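Transcriptional regulator, MarR family (Bacillus cereus, PDB 4XRF) probably binds DNA through a winged helix-turn-helix domain and regulates transcription, as members of the MarR family generally do. Local coordinates at residues Q74-R79 with K98-E103. Residues are numbered along the deposited sequence; the frame is centred on the assembly and turned at random. Where two conformers were deposited one is given.
With PO4 (phosphate ion), chain I.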
loop_
_atom_site.group_PDB
_atom_site.type_symbol
_atom_site.label_atom_id
_atom_site.label_comp_id
_atom_site.label_asym_id
_atom_site.label_seq_id
_atom_site.Cartn_x
_atom_site.Cartn_y
_atom_site.Cartn_z
ATOM N N GLN A 74 5.981 20.650 8.019
ATOM C CA GLN A 74 7.338 20.600 7.435
ATOM C C GLN A 74 7.935 22.001 7.264
ATOM O O GLN A 74 9.085 22.128 6.852
ATOM C CB GLN A 74 7.358 19.872 6.075
ATOM C CG GLN A 74 7.001 18.397 6.093
ATOM C CD GLN A 74 7.595 17.654 4.905
ATOM O OE1 GLN A 74 8.799 17.757 4.627
ATOM N NE2 GLN A 74 6.762 16.888 4.206
ATOM N N GLU A 75 7.139 23.039 7.534
ATOM C CA GLU A 75 7.593 24.441 7.515
ATOM C C GLU A 75 7.898 24.918 6.095
ATOM O O GLU A 75 8.773 25.766 5.883
ATOM C CB GLU A 75 8.830 24.622 8.416
ATOM C CG GLU A 75 8.503 24.806 9.892
ATOM C CD GLU A 75 9.693 24.541 10.798
ATOM O OE1 GLU A 75 10.847 24.508 10.310
ATOM O OE2 GLU A 75 9.479 24.355 12.014
ATOM N N LEU A 76 7.191 24.362 5.122
ATOM C CA LEU A 76 7.507 24.638 3.727
ATOM C C LEU A 76 6.654 25.767 3.146
ATOM O O LEU A 76 7.036 26.386 2.155
ATOM C CB LEU A 76 7.413 23.363 2.874
ATOM C CG LEU A 76 8.314 22.187 3.292
ATOM C CD1 LEU A 76 8.054 20.957 2.421
ATOM C CD2 LEU A 76 9.793 22.574 3.246
ATOM N N VAL A 77 5.491 25.993 3.746
ATOM C CA VAL A 77 4.617 27.107 3.369
ATOM C C VAL A 77 4.161 27.839 4.624
ATOM O O VAL A 77 4.273 27.298 5.723
ATOM C CB VAL A 77 3.360 26.643 2.577
ATOM C CG1 VAL A 77 3.745 25.865 1.317
ATOM C CG2 VAL A 77 2.414 25.827 3.453
ATOM N N GLU A 78 3.669 29.068 4.446
ATOM C CA GLU A 78 2.984 29.784 5.505
ATOM C C GLU A 78 1.550 30.096 5.059
ATOM O O GLU A 78 1.301 30.409 3.885
ATOM C CB GLU A 78 3.752 31.059 5.860
ATOM C CG GLU A 78 3.579 31.527 7.297
ATOM C CD GLU A 78 4.897 31.969 7.911
ATOM O OE1 GLU A 78 5.752 31.103 8.184
ATOM O OE2 GLU A 78 5.082 33.184 8.119
ATOM N N ARG A 79 0.611 29.967 5.991
ATOM C CA ARG A 79 -0.778 30.307 5.766
ATOM C C ARG A 79 -1.068 31.555 6.584
ATOM O O ARG A 79 -0.619 31.685 7.721
ATOM C CB ARG A 79 -1.703 29.176 6.215
ATOM C CG ARG A 79 -3.192 29.527 6.203
ATOM C CD ARG A 79 -4.031 28.256 6.230
ATOM N NE ARG A 79 -3.732 27.448 7.411
ATOM C CZ ARG A 79 -3.898 26.133 7.504
ATOM N NH1 ARG A 79 -4.346 25.415 6.472
ATOM N NH2 ARG A 79 -3.602 25.535 8.649
ATOM N N LYS A 98 10.994 26.891 -0.831
ATOM C CA LYS A 98 11.635 27.187 -2.121
ATOM C C LYS A 98 12.858 26.318 -2.360
ATOM O O LYS A 98 13.029 25.776 -3.454
ATOM C CB LYS A 98 11.996 28.670 -2.257
ATOM C CG LYS A 98 12.295 29.084 -3.690
ATOM N N ALA A 99 13.705 26.174 -1.340
ATOM C CA ALA A 99 14.847 25.271 -1.433
ATOM C C ALA A 99 14.392 23.813 -1.623
ATOM O O ALA A 99 14.981 23.074 -2.414
ATOM C CB ALA A 99 15.751 25.409 -0.211
ATOM N N ARG A 100 13.341 23.399 -0.917
ATOM C CA ARG A 100 12.850 22.024 -1.053
ATOM C C ARG A 100 12.346 21.715 -2.471
ATOM O O ARG A 100 12.650 20.659 -3.009
ATOM C CB ARG A 100 11.762 21.679 -0.021
ATOM C CG ARG A 100 11.389 20.197 -0.016
ATOM C CD ARG A 100 12.434 19.308 0.687
ATOM N NE ARG A 100 12.293 19.452 2.129
ATOM C CZ ARG A 100 11.345 18.860 2.861
ATOM N NH1 ARG A 100 10.469 18.026 2.306
ATOM N NH2 ARG A 100 11.264 19.105 4.164
ATOM N N VAL A 101 11.591 22.635 -3.075
ATOM C CA VAL A 101 11.039 22.376 -4.404
ATOM C C VAL A 101 12.147 22.253 -5.482
ATOM O O VAL A 101 12.095 21.351 -6.329
ATOM C CB VAL A 101 9.851 23.328 -4.754
ATOM C CG1 VAL A 101 10.303 24.765 -4.976
ATOM C CG2 VAL A 101 9.052 22.801 -5.931
ATOM N N GLU A 102 13.179 23.093 -5.392
ATOM C CA GLU A 102 14.346 23.006 -6.284
ATOM C C GLU A 102 15.130 21.707 -6.100
ATOM O O GLU A 102 15.502 21.050 -7.078
ATOM C CB GLU A 102 15.276 24.205 -6.089
ATOM C CG GLU A 102 14.664 25.535 -6.506
ATOM C CD GLU A 102 15.577 26.720 -6.229
ATOM O OE1 GLU A 102 16.816 26.543 -6.231
ATOM O OE2 GLU A 102 15.059 27.832 -6.017
ATOM N N GLU A 103 15.384 21.345 -4.846
ATOM C CA GLU A 103 16.008 20.069 -4.516
ATOM C C GLU A 103 15.175 18.884 -5.038
ATOM O O GLU A 103 15.711 17.984 -5.675
ATOM C CB GLU A 103 16.220 19.989 -3.003
ATOM C CG GLU A 103 16.609 18.618 -2.461
ATOM C CD GLU A 103 16.400 18.544 -0.955
ATOM O OE1 GLU A 103 17.299 19.007 -0.212
ATOM O OE2 GLU A 103 15.331 18.041 -0.518
HETATM P P PO4 I . 14.308 20.948 4.935
HETATM O O1 PO4 I . 12.879 20.791 5.393
HETATM O O2 PO4 I . 14.357 21.282 3.491
HETATM O O3 PO4 I . 15.038 19.612 5.193
HETATM O O4 PO4 I . 15.004 22.001 5.789
#
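Leu76 and Arg100 face each other where the turn leading into strand 77-81 passes helix 95-106, the nearest alpha carbons, Leu76 CA and Lys98 CA, being 7.6 Å apart. Arg100, long and with five N-H bonds to give, spans this gap. CG lies anti to the backbone N (chi1 -172°), and bends at chi2 and chi3 then fold the chain over Leu76. One methyl of that leucine, CD1, covers a face of the guanidinium toward its rim, 3.8 Å from Arg100 NH1, while CD2 packs on Arg100 CB; a branched, uncharged side chain suits a place where a flat cation needs covering but its edges must remain available for bonding. Along the end edge, NH1 and NH2 both donate to Gln74 OE1, 2.8 Å from Arg100 NH2. Sharing one acceptor bends both bonds, to 142° and 144° at the hydrogens. Glutamine serves because its amide also donates: Gln74 NE2 bonds to Gly30 O and to Gln27 O of the second subunit. On the side edge formed by NE and NH2, Arg100 holds two oxygens of a phosphate ion, probably from the crystallisation liquor, by nearly straight bonds, phosphate O1 lying 2.6 Å from Arg100 NH2. The ion also binds Arg100 NH2 of the second subunit, so the same arginine of two subunits grips it. The contact lies at the subunit interface: Gln74 and Glu75 end helix 61-73 in a Schellman motif, Arg100 NH1 also bonds to Thr29 O at the end of helix 4-29, and beyond Leu76 the chain enters the wing, strand 77-81 pairing with strand 89-93.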